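Local atomic coordinates of iron-chelator utilization protein (Thermobifida fusca TM51, PDB entry 4YHB), a protein that binds FAD and, as a siderophore-interacting oxidoreductase, probably helps release iron from ferric siderophores by reducing it. Residues D74-F79 and G127-R132; I85-T90 and G259-D264; T192-N197 and D205-A210. All coordinates share one frame; numbering follows the deposited sequence.

Contact 1 (D74-F79 and G127-R132)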
loop_
_atom_site.group_PDB
_atom_site.type_symbol
_atom_site.label_atom_id
_atom_site.label_comp_id
_atom_site.label_asym_id
_atom_site.label_seq_id
_atom_site.Cartn_x
_atom_site.Cartn_y
_atom_site.Cartn_z
ATOM N N ASP A 74 22.168 3.513 10.675
ATOM C CA ASP A 74 20.715 3.690 10.575
ATOM C C ASP A 74 20.260 4.599 9.432
ATOM O O ASP A 74 19.174 5.192 9.497
ATOM C CB ASP A 74 20.144 4.226 11.889
ATOM C CG ASP A 74 18.733 3.722 12.151
ATOM O OD1 ASP A 74 18.501 2.506 11.972
ATOM O OD2 ASP A 74 17.857 4.531 12.528
ATOM N N ARG A 75 21.072 4.696 8.387
ATOM C CA ARG A 75 20.686 5.444 7.198
ATOM C C ARG A 75 21.049 4.702 5.921
ATOM O O ARG A 75 22.093 4.050 5.841
ATOM C CB ARG A 75 21.352 6.819 7.164
ATOM C CG ARG A 75 20.656 7.886 7.957
ATOM C CD ARG A 75 21.292 9.251 7.692
ATOM N NE ARG A 75 22.614 9.151 7.070
ATOM C CZ ARG A 75 22.893 9.529 5.824
ATOM N NH1 ARG A 75 21.940 10.030 5.047
ATOM N NH2 ARG A 75 24.129 9.406 5.353
ATOM N N CYS A 76 20.200 4.828 4.912
ATOM C CA CYS A 76 20.543 4.319 3.593
ATOM C C CYS A 76 21.461 5.314 2.903
ATOM O O CYS A 76 21.129 6.494 2.809
ATOM C CB CYS A 76 19.288 4.079 2.750
ATOM S SG CYS A 76 19.699 3.399 1.130
ATOM N N LEU A 77 22.611 4.840 2.427
ATOM C CA LEU A 77 23.623 5.708 1.820
ATOM C C LEU A 77 23.532 5.856 0.300
ATOM O O LEU A 77 24.157 6.755 -0.276
ATOM C CB LEU A 77 25.034 5.195 2.142
ATOM C CG LEU A 77 25.524 5.193 3.589
ATOM C CD1 LEU A 77 27.017 4.967 3.595
ATOM C CD2 LEU A 77 25.148 6.485 4.295
ATOM N N ASN A 78 22.806 4.969 -0.367
ATOM C CA ASN A 78 22.911 4.947 -1.819
ATOM C C ASN A 78 21.596 5.114 -2.566
ATOM O O ASN A 78 21.434 4.577 -3.659
ATOM C CB ASN A 78 23.595 3.664 -2.270
ATOM C CG ASN A 78 22.784 2.425 -1.951
ATOM O OD1 ASN A 78 21.957 2.421 -1.033
ATOM N ND2 ASN A 78 23.025 1.360 -2.701
ATOM N N PHE A 79 20.680 5.883 -1.985
ATOM C CA PHE A 79 19.449 6.271 -2.674
ATOM C C PHE A 79 19.771 6.937 -4.008
ATOM O O PHE A 79 19.026 6.784 -4.970
ATOM C CB PHE A 79 18.616 7.239 -1.822
ATOM C CG PHE A 79 17.770 6.576 -0.768
ATOM C CD1 PHE A 79 16.977 5.478 -1.071
ATOM C CD2 PHE A 79 17.746 7.078 0.523
ATOM C CE1 PHE A 79 16.182 4.883 -0.092
ATOM C CE2 PHE A 79 16.961 6.497 1.502
ATOM C CZ PHE A 79 16.177 5.396 1.197
ATOM N N GLY A 127 16.008 -6.735 -2.832
ATOM C CA GLY A 127 16.467 -5.988 -1.674
ATOM C C GLY A 127 15.244 -5.425 -0.965
ATOM O O GLY A 127 14.297 -4.956 -1.607
ATOM N N VAL A 128 15.244 -5.489 0.360
ATOM C CA VAL A 128 14.115 -4.995 1.136
ATOM C C VAL A 128 14.607 -4.021 2.194
ATOM O O VAL A 128 15.365 -4.398 3.110
ATOM C CB VAL A 128 13.333 -6.147 1.798
ATOM C CG1 VAL A 128 12.163 -5.596 2.598
ATOM C CG2 VAL A 128 12.842 -7.139 0.723
ATOM N N LEU A 129 14.199 -2.760 2.063
ATOM C CA LEU A 129 14.611 -1.732 3.019
ATOM C C LEU A 129 13.425 -1.213 3.833
ATOM O O LEU A 129 12.386 -0.838 3.276
ATOM C CB LEU A 129 15.313 -0.578 2.291
ATOM C CG LEU A 129 15.817 0.578 3.170
ATOM C CD1 LEU A 129 16.946 0.103 4.098
ATOM C CD2 LEU A 129 16.284 1.733 2.296
ATOM N N GLY A 130 13.582 -1.189 5.156
ATOM C CA GLY A 130 12.518 -0.740 6.028
ATOM C C GLY A 130 11.642 -1.866 6.558
ATOM O O GLY A 130 12.023 -3.029 6.468
ATOM N N PRO A 131 10.455 -1.534 7.096
ATOM C CA PRO A 131 9.846 -0.200 7.157
ATOM C C PRO A 131 10.667 0.748 8.017
ATOM O O PRO A 131 11.319 0.286 8.941
ATOM C CB PRO A 131 8.481 -0.455 7.811
ATOM C CG PRO A 131 8.251 -1.914 7.684
ATOM C CD PRO A 131 9.607 -2.539 7.754
ATOM N N ARG A 132 10.663 2.029 7.678
ATOM C CA ARG A 132 11.402 3.029 8.438
ATOM C C ARG A 132 10.813 3.139 9.846
ATOM O O ARG A 132 11.505 3.455 10.825
ATOM C CB ARG A 132 11.351 4.368 7.699
ATOM C CG ARG A 132 11.936 5.570 8.449
ATOM C CD ARG A 132 13.445 5.488 8.622
ATOM N NE ARG A 132 13.847 4.718 9.801
ATOM C CZ ARG A 132 15.086 4.722 10.286
ATOM N NH1 ARG A 132 16.013 5.458 9.685
ATOM N NH2 ARG A 132 15.402 3.996 11.358
#
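From Asp74 to Phe79 and from Leu129 to Arg132 the two backbones run 121° apart and never pair, with CA of Cys76 still 8.5 Å from CA of Leu129, so the gap is bridged by side chains, one of them reaching a backbone oxygen. At one end Arg132 grips Asp74 end-on with both terminal nitrogens. Arg132 NH2 gives the shorter bond, 2.8 Å to Asp74 OD2, a salt bridge in which the oxygen lies at the guanidinium edge but is met from above the carboxylate plane; the two planes stand 69° apart. Arg132 NH1 donates to Asp74 O at 3.2 Å. Bends at the second and third torsions of Arg132 bring the guanidinium round to this position. Its NH2 also donates to Tyr13 O, while Asp74 OD1 takes a bond from Leu15 N, so both members of the pair are held to the same N-terminal stretch.

At the apolar end one methyl does the work. Leu129 CD2 sits 3.8 Å from Cys76 CB and equally 3.8 Å from Phe79 CZ, meeting the ring obliquely. With SG of Cys76 anti to its backbone N (chi1 -178°), the sulfur comes over the centre of the Phe79 ring, 3.9 Å above its plane.

Beyond Leu129 the chain leaves its strand through Gly130, whose backbone angles leave no room for a CB beside the carbonyl oxygen of Leu129, and a cis peptide before Pro131. This is the outer flank of the antiparallel beta-barrel of the FAD-binding domain, where the tight hairpin of strands 71-72 and 75-76 packs against the end of barrel strand 125-129.

Contact 2 (I85-T90 and G259-D264). With FAD (flavin-adenine dinucleotide), chain C.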
loop_
_atom_site.group_PDB
_atom_site.type_symbol
_atom_site.label_atom_id
_atom_site.label_comp_id
_atom_site.label_asym_id
_atom_site.label_seq_id
_atom_site.Cartn_x
_atom_site.Cartn_y
_atom_site.Cartn_z
ATOM N N ILE A 85 16.976 0.831 -8.440
ATOM C CA ILE A 85 15.555 0.818 -8.763
ATOM C C ILE A 85 14.801 0.444 -7.515
ATOM O O ILE A 85 14.650 -0.733 -7.222
ATOM C CB ILE A 85 15.212 -0.189 -9.875
ATOM C CG1 ILE A 85 16.078 0.060 -11.112
ATOM C CG2 ILE A 85 13.698 -0.093 -10.237
ATOM C CD1 ILE A 85 15.949 -1.007 -12.181
ATOM N N TYR A 86 14.362 1.440 -6.753
ATOM C CA TYR A 86 13.633 1.144 -5.535
ATOM C C TYR A 86 12.250 1.779 -5.618
ATOM O O TYR A 86 12.078 2.821 -6.256
ATOM C CB TYR A 86 14.404 1.620 -4.288
ATOM C CG TYR A 86 14.639 3.113 -4.215
ATOM C CD1 TYR A 86 13.683 3.959 -3.680
ATOM C CD2 TYR A 86 15.826 3.676 -4.681
ATOM C CE1 TYR A 86 13.887 5.326 -3.618
ATOM C CE2 TYR A 86 16.036 5.048 -4.629
ATOM C CZ TYR A 86 15.062 5.864 -4.098
ATOM O OH TYR A 86 15.261 7.226 -4.031
ATOM N N ARG A 87 11.272 1.136 -4.982
ATOM C CA ARG A 87 9.872 1.565 -5.031
ATOM C C ARG A 87 9.190 1.184 -3.727
ATOM O O ARG A 87 9.539 0.166 -3.122
ATOM C CB ARG A 87 9.115 0.905 -6.202
ATOM C CG ARG A 87 9.760 1.023 -7.585
ATOM C CD ARG A 87 9.625 2.420 -8.128
ATOM N NE ARG A 87 10.022 2.530 -9.530
ATOM C CZ ARG A 87 11.186 3.024 -9.948
ATOM N NH1 ARG A 87 12.091 3.436 -9.070
ATOM N NH2 ARG A 87 11.439 3.114 -11.250
ATOM N N ASP A 88 8.204 1.982 -3.313
ATOM C CA ASP A 88 7.430 1.727 -2.097
ATOM C C ASP A 88 6.357 0.671 -2.326
ATOM O O ASP A 88 5.567 0.796 -3.263
ATOM C CB ASP A 88 6.727 3.001 -1.626
ATOM C CG ASP A 88 7.645 3.950 -0.908
ATOM O OD1 ASP A 88 8.881 3.792 -0.998
ATOM O OD2 ASP A 88 7.124 4.879 -0.261
ATOM N N TYR A 89 6.303 -0.330 -1.452
ATOM C CA TYR A 89 5.230 -1.321 -1.459
ATOM C C TYR A 89 4.787 -1.594 -0.025
ATOM O O TYR A 89 5.594 -1.601 0.911
ATOM C CB TYR A 89 5.673 -2.637 -2.144
ATOM C CG TYR A 89 5.701 -2.540 -3.652
ATOM C CD1 TYR A 89 6.855 -2.156 -4.316
ATOM C CD2 TYR A 89 4.549 -2.791 -4.411
ATOM C CE1 TYR A 89 6.889 -2.043 -5.691
ATOM C CE2 TYR A 89 4.564 -2.676 -5.806
ATOM C CZ TYR A 89 5.747 -2.296 -6.435
ATOM O OH TYR A 89 5.811 -2.169 -7.800
ATOM N N THR A 90 3.497 -1.846 0.137
ATOM C CA THR A 90 2.916 -2.107 1.445
ATOM C C THR A 90 3.264 -3.493 1.991
ATOM O O THR A 90 3.367 -4.464 1.237
ATOM C CB THR A 90 1.381 -1.959 1.382
ATOM O OG1 THR A 90 1.058 -0.620 0.979
ATOM C CG2 THR A 90 0.722 -2.267 2.743
ATOM N N GLY A 259 2.539 9.909 -14.958
ATOM C CA GLY A 259 3.638 10.645 -15.561
ATOM C C GLY A 259 4.824 10.835 -14.634
ATOM O O GLY A 259 5.821 11.456 -15.017
ATOM N N VAL A 260 4.730 10.307 -13.415
ATOM C CA VAL A 260 5.824 10.431 -12.451
ATOM C C VAL A 260 6.356 9.053 -12.077
ATOM O O VAL A 260 5.593 8.154 -11.733
ATOM C CB VAL A 260 5.376 11.167 -11.176
ATOM C CG1 VAL A 260 6.532 11.274 -10.154
ATOM C CG2 VAL A 260 4.821 12.548 -11.521
ATOM N N SER A 261 7.667 8.883 -12.151
ATOM C CA SER A 261 8.274 7.619 -11.751
ATOM C C SER A 261 8.753 7.708 -10.305
ATOM O O SER A 261 9.411 8.679 -9.915
ATOM C CB SER A 261 9.424 7.260 -12.701
ATOM O OG SER A 261 10.106 6.106 -12.257
ATOM N N ASN A 262 8.411 6.693 -9.509
ATOM C CA ASN A 262 8.849 6.588 -8.117
ATOM C C ASN A 262 8.524 7.842 -7.305
ATOM O O ASN A 262 9.414 8.469 -6.728
ATOM C CB ASN A 262 10.360 6.289 -8.043
ATOM C CG ASN A 262 10.810 5.859 -6.644
ATOM O OD1 ASN A 262 9.999 5.424 -5.825
ATOM N ND2 ASN A 262 12.104 5.988 -6.368
ATOM N N LEU A 263 7.241 8.211 -7.283
ATOM C CA LEU A 263 6.767 9.327 -6.472
ATOM C C LEU A 263 7.205 9.196 -5.023
ATOM O O LEU A 263 7.027 8.138 -4.425
ATOM C CB LEU A 263 5.236 9.407 -6.524
ATOM C CG LEU A 263 4.607 10.480 -5.630
ATOM C CD1 LEU A 263 4.952 11.857 -6.196
ATOM C CD2 LEU A 263 3.080 10.311 -5.540
ATOM N N ASP A 264 7.771 10.265 -4.460
ATOM C CA ASP A 264 8.141 10.274 -3.044
ATOM C C ASP A 264 6.974 10.808 -2.225
ATOM O O ASP A 264 6.672 11.996 -2.262
ATOM C CB ASP A 264 9.393 11.131 -2.822
ATOM C CG ASP A 264 9.863 11.156 -1.361
ATOM O OD1 ASP A 264 9.194 10.613 -0.450
ATOM O OD2 ASP A 264 10.944 11.742 -1.129
HETATM P PA FAD C . 7.370 3.678 -11.879
HETATM O O1A FAD C . 8.774 3.615 -12.497
HETATM O O2A FAD C . 7.387 4.368 -10.463
HETATM O O5B FAD C . 6.469 4.642 -12.802
HETATM C C5B FAD C . 6.523 4.546 -14.180
HETATM C C4B FAD C . 5.188 5.033 -14.778
HETATM O O4B FAD C . 4.130 4.164 -14.481
HETATM C C3B FAD C . 4.791 6.362 -14.290
HETATM O O3B FAD C . 4.237 7.027 -15.379
HETATM C C2B FAD C . 3.798 6.097 -13.304
HETATM O O2B FAD C . 2.793 7.099 -13.203
HETATM C C1B FAD C . 3.154 4.864 -13.783
HETATM N N9A FAD C . 2.626 3.992 -12.742
HETATM C C8A FAD C . 3.194 3.716 -11.548
HETATM N N7A FAD C . 2.407 2.856 -10.886
HETATM C C5A FAD C . 1.355 2.554 -11.683
HETATM C C6A FAD C . 0.234 1.735 -11.545
HETATM N N6A FAD C . 0.054 0.977 -10.358
HETATM N N1A FAD C . -0.660 1.661 -12.545
HETATM C C2A FAD C . -0.490 2.372 -13.681
HETATM N N3A FAD C . 0.573 3.166 -13.845
HETATM C C4A FAD C . 1.490 3.280 -12.859
HETATM N N1 FAD C . 1.808 -0.350 -5.246
HETATM C C2 FAD C . 1.421 -1.625 -5.290
HETATM O O2 FAD C . 1.209 -2.160 -6.368
HETATM N N3 FAD C . 1.279 -2.302 -4.109
HETATM C C4 FAD C . 1.518 -1.716 -2.916
HETATM O O4 FAD C . 1.382 -2.378 -1.896
HETATM C C4X FAD C . 1.915 -0.380 -2.840
HETATM N N5 FAD C . 2.166 0.274 -1.648
HETATM C C5X FAD C . 2.567 1.567 -1.657
HETATM C C6 FAD C . 2.831 2.231 -0.453
HETATM C C7 FAD C . 3.201 3.422 -0.446
HETATM C C7M FAD C . 3.459 4.042 0.940
HETATM C C8 FAD C . 3.391 4.153 -1.432
HETATM C C8M FAD C . 3.823 5.591 -1.369
HETATM C C9 FAD C . 3.178 3.658 -2.691
HETATM C C9A FAD C . 2.717 2.229 -2.977
HETATM N N10 FAD C . 2.458 1.585 -4.103
HETATM C C10 FAD C . 2.057 0.295 -4.076
HETATM C "C1'" FAD C . 2.598 2.290 -5.396
HETATM C "C2'" FAD C . 3.920 2.042 -6.055
HETATM O "O2'" FAD C . 4.930 2.497 -5.246
HETATM C "C3'" FAD C . 3.917 2.779 -7.440
HETATM O "O3'" FAD C . 2.820 2.304 -8.156
HETATM C "C4'" FAD C . 5.211 2.717 -8.207
HETATM O "O4'" FAD C . 5.266 3.741 -9.107
HETATM C "C5'" FAD C . 5.390 1.412 -8.998
HETATM O "O5'" FAD C . 6.716 1.199 -9.418
HETATM P P FAD C . 6.943 1.058 -10.976
HETATM O O1P FAD C . 8.478 0.901 -11.067
HETATM O O2P FAD C . 5.924 -0.028 -11.418
HETATM O O3P FAD C . 6.740 2.213 -12.035
HETATM O O HOH W 1 7.292 7.193 -1.768
HETATM O O HOH W 2 10.463 5.148 -3.009
HETATM O O HOH W 3 7.724 4.248 -4.848
#
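Arg87 and Asn262 make the tight part of this contact. Asn262 CB lies over one face of the guanidinium, 3.5 Å from Arg87 NH1, and the amide is turned 24° from the guanidinium plane. Asn262 ND2 comes over the face of the Tyr86 ring, 3.3 Å from CE1, with amide and ring planes 82° apart. Arg87 NH1 bonds back to Tyr86 O, which fixes the rotation of the group, and its other nitrogens face the FAD diphosphate: NE gives 2.7 Å to O1P, and NH2 gives 3.0 Å to O1A. Ser261 OG donates to the same FAD O1A at 2.8 Å, and Asn262 N reaches FAD O2A at 2.7 Å. A leucine in place of Arg87 would probably leave O1P without this charged donor and Tyr86 O without its NH1 partner.

Toward Asp88 the packing gives way to water. One molecule joins Asp88 OD2 to Leu263 O, a second joins OD1 to Asn262 OD1, and a third links Asp88 N to that same amide oxygen. Farther along the strand, Thr90 N holds FAD O4 at 3.0 Å. Arg87 to Thr90 match the RxYT/S flavin-binding motif of the ferredoxin reductase family, here closed over the diphosphate by the C-terminal loop.

Contact 3 (T192-N197 and D205-A210)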
loop_
_atom_site.group_PDB
_atom_site.type_symbol
_atom_site.label_atom_id
_atom_site.label_comp_id
_atom_site.label_asym_id
_atom_site.label_seq_id
_atom_site.Cartn_x
_atom_site.Cartn_y
_atom_site.Cartn_z
ATOM N N THR A 192 -17.805 -1.282 -1.488
ATOM C CA THR A 192 -18.237 -1.051 -2.851
ATOM C C THR A 192 -17.047 -1.058 -3.780
ATOM O O THR A 192 -16.067 -0.338 -3.569
ATOM C CB THR A 192 -18.991 0.280 -2.982
ATOM O OG1 THR A 192 -20.126 0.253 -2.112
ATOM C CG2 THR A 192 -19.458 0.503 -4.408
ATOM N N TRP A 193 -17.130 -1.889 -4.804
ATOM C CA TRP A 193 -16.089 -1.948 -5.806
ATOM C C TRP A 193 -16.500 -1.060 -6.970
ATOM O O TRP A 193 -17.566 -1.247 -7.567
ATOM C CB TRP A 193 -15.853 -3.397 -6.250
ATOM C CG TRP A 193 -15.410 -4.284 -5.120
ATOM C CD1 TRP A 193 -16.208 -5.034 -4.294
ATOM C CD2 TRP A 193 -14.057 -4.508 -4.681
ATOM N NE1 TRP A 193 -15.432 -5.704 -3.370
ATOM C CE2 TRP A 193 -14.115 -5.400 -3.588
ATOM C CE3 TRP A 193 -12.812 -4.040 -5.109
ATOM C CZ2 TRP A 193 -12.971 -5.833 -2.920
ATOM C CZ3 TRP A 193 -11.678 -4.476 -4.447
ATOM C CH2 TRP A 193 -11.767 -5.360 -3.363
ATOM N N LEU A 194 -15.663 -0.080 -7.281
ATOM C CA LEU A 194 -15.910 0.802 -8.417
ATOM C C LEU A 194 -15.023 0.395 -9.587
ATOM O O LEU A 194 -13.825 0.163 -9.419
ATOM C CB LEU A 194 -15.647 2.254 -8.023
ATOM C CG LEU A 194 -16.452 2.712 -6.809
ATOM C CD1 LEU A 194 -15.843 3.997 -6.257
ATOM C CD2 LEU A 194 -17.930 2.896 -7.191
ATOM N N HIS A 195 -15.610 0.317 -10.770
ATOM C CA HIS A 195 -14.913 -0.220 -11.934
ATOM C C HIS A 195 -14.607 0.851 -12.968
ATOM O O HIS A 195 -15.502 1.569 -13.412
ATOM C CB HIS A 195 -15.748 -1.334 -12.584
ATOM C CG HIS A 195 -16.232 -2.368 -11.618
ATOM N ND1 HIS A 195 -17.484 -2.938 -11.703
ATOM C CD2 HIS A 195 -15.625 -2.955 -10.559
ATOM C CE1 HIS A 195 -17.630 -3.824 -10.734
ATOM N NE2 HIS A 195 -16.516 -3.851 -10.023
ATOM N N ARG A 196 -13.344 0.935 -13.378
ATOM C CA ARG A 196 -12.945 1.870 -14.425
ATOM C C ARG A 196 -13.481 1.482 -15.801
ATOM O O ARG A 196 -13.633 2.344 -16.669
ATOM C CB ARG A 196 -11.426 1.980 -14.487
ATOM C CG ARG A 196 -10.824 2.797 -13.338
ATOM C CD ARG A 196 -9.372 3.145 -13.644
ATOM N NE ARG A 196 -8.562 1.944 -13.813
ATOM C CZ ARG A 196 -7.944 1.318 -12.814
ATOM N NH1 ARG A 196 -8.045 1.780 -11.573
ATOM N NH2 ARG A 196 -7.227 0.231 -13.055
ATOM N N ASN A 197 -13.749 0.193 -16.000
ATOM C CA ASN A 197 -14.359 -0.302 -17.243
ATOM C C ASN A 197 -13.780 0.299 -18.534
ATOM O O ASN A 197 -14.525 0.751 -19.413
ATOM C CB ASN A 197 -15.872 -0.065 -17.201
ATOM C CG ASN A 197 -16.549 -0.910 -16.157
ATOM O OD1 ASN A 197 -16.007 -1.943 -15.746
ATOM N ND2 ASN A 197 -17.739 -0.497 -15.718
ATOM N N ASP A 205 -12.562 10.103 -11.663
ATOM C CA ASP A 205 -12.830 10.680 -10.350
ATOM C C ASP A 205 -13.790 9.808 -9.549
ATOM O O ASP A 205 -14.572 10.314 -8.737
ATOM C CB ASP A 205 -13.391 12.099 -10.493
ATOM C CG ASP A 205 -14.587 12.165 -11.428
ATOM O OD1 ASP A 205 -15.088 13.287 -11.670
ATOM O OD2 ASP A 205 -15.024 11.100 -11.933
ATOM N N LEU A 206 -13.725 8.496 -9.773
ATOM C CA LEU A 206 -14.657 7.549 -9.145
ATOM C C LEU A 206 -14.641 7.604 -7.620
ATOM O O LEU A 206 -15.689 7.518 -6.986
ATOM C CB LEU A 206 -14.351 6.112 -9.598
ATOM C CG LEU A 206 -14.807 5.694 -10.998
ATOM C CD1 LEU A 206 -14.110 4.396 -11.418
ATOM C CD2 LEU A 206 -16.317 5.529 -11.037
ATOM N N LEU A 207 -13.457 7.754 -7.025
ATOM C CA LEU A 207 -13.367 7.807 -5.567
ATOM C C LEU A 207 -14.001 9.080 -5.001
ATOM O O LEU A 207 -14.747 9.030 -4.019
ATOM C CB LEU A 207 -11.907 7.711 -5.105
ATOM C CG LEU A 207 -11.257 6.349 -5.350
ATOM C CD1 LEU A 207 -9.803 6.346 -4.885
ATOM C CD2 LEU A 207 -12.034 5.270 -4.650
ATOM N N LEU A 208 -13.682 10.216 -5.614
ATOM C CA LEU A 208 -14.254 11.495 -5.208
ATOM C C LEU A 208 -15.778 11.463 -5.316
ATOM O O LEU A 208 -16.488 11.885 -4.403
ATOM C CB LEU A 208 -13.696 12.627 -6.071
ATOM C CG LEU A 208 -14.305 14.015 -5.856
ATOM C CD1 LEU A 208 -13.977 14.541 -4.462
ATOM C CD2 LEU A 208 -13.818 14.969 -6.929
ATOM N N ARG A 209 -16.270 10.942 -6.434
ATOM C CA ARG A 209 -17.708 10.869 -6.678
ATOM C C ARG A 209 -18.405 10.011 -5.632
ATOM O O ARG A 209 -19.477 10.370 -5.159
ATOM C CB ARG A 209 -17.993 10.322 -8.075
ATOM C CG ARG A 209 -17.677 11.303 -9.193
ATOM C CD ARG A 209 -18.033 10.707 -10.555
ATOM N NE ARG A 209 -17.575 11.556 -11.649
ATOM C CZ ARG A 209 -18.273 12.566 -12.157
ATOM N NH1 ARG A 209 -19.476 12.854 -11.675
ATOM N NH2 ARG A 209 -17.770 13.286 -13.152
ATOM N N ALA A 210 -17.796 8.888 -5.254
ATOM C CA ALA A 210 -18.382 8.027 -4.223
ATOM C C ALA A 210 -18.391 8.712 -2.853
ATOM O O ALA A 210 -19.366 8.615 -2.106
ATOM C CB ALA A 210 -17.630 6.704 -4.144
#
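The shortest polar bond here, 2.6 Å from Arg209 NE to Asp205 OD2, is a salt bridge across the first turn of the helix whose Leu206 and Ala210 pack on Leu194. The carboxylate oxygen lies close to the guanidinium plane, yet the nitrogen meets it from above the carboxylate. On the sheet side, Leu194 meets this turn through CD1. Its CG stands anti to the carbonyl carbon (chi1 -56°), which aims the branch at the helix, and Leu194 CD1 rests 3.6 Å from Leu206 O and 3.9 Å from Ala210 CB, with Leu207 CD2 a little farther off.

Strand and helix axes pass 9.9 Å apart at 137°, so the helix runs back roughly antiparallel to its strand, as in a beta-alpha unit. Strand 190-195 is an outermost strand of the parallel sheet in this Rossmann-like domain, and helix 206-212 lies in the crossover connection to strand 221-226.

Leu206 returns the contact at the strand's end. Its CD1 lies 3.7 Å from His195 O and 4.1 Å from Arg196 CG, and the side chains of Leu206 and Arg196 cross nearly at right angles. Beyond that methylene, the guanidinium of Arg196 turns to Glu149 and Glu173, with salt bridges to both.

Along the chain, contact 1 opens first, at 74-79, and contact 2 opens soon after, at 85-90. Contact 1 closes at 127-132, after barrel strands 86-95 and 100-106, whereas contact 2 stays open until 259-264, so the two loops cross. They also touch, Phe79 packing on Tyr86. Contact 3 opens and closes within the long excursion of contact 2, its short loop bringing 205-210 back onto 192-197 at an edge of the parallel sheet. Contact 1 therefore ties a hairpin to the barrel, contact 3 a helix to the second domain's sheet, and contact 2 brings the chain from that sheet back to the barrel. Contacts 1 and 3 lie about 35 Å apart between centres.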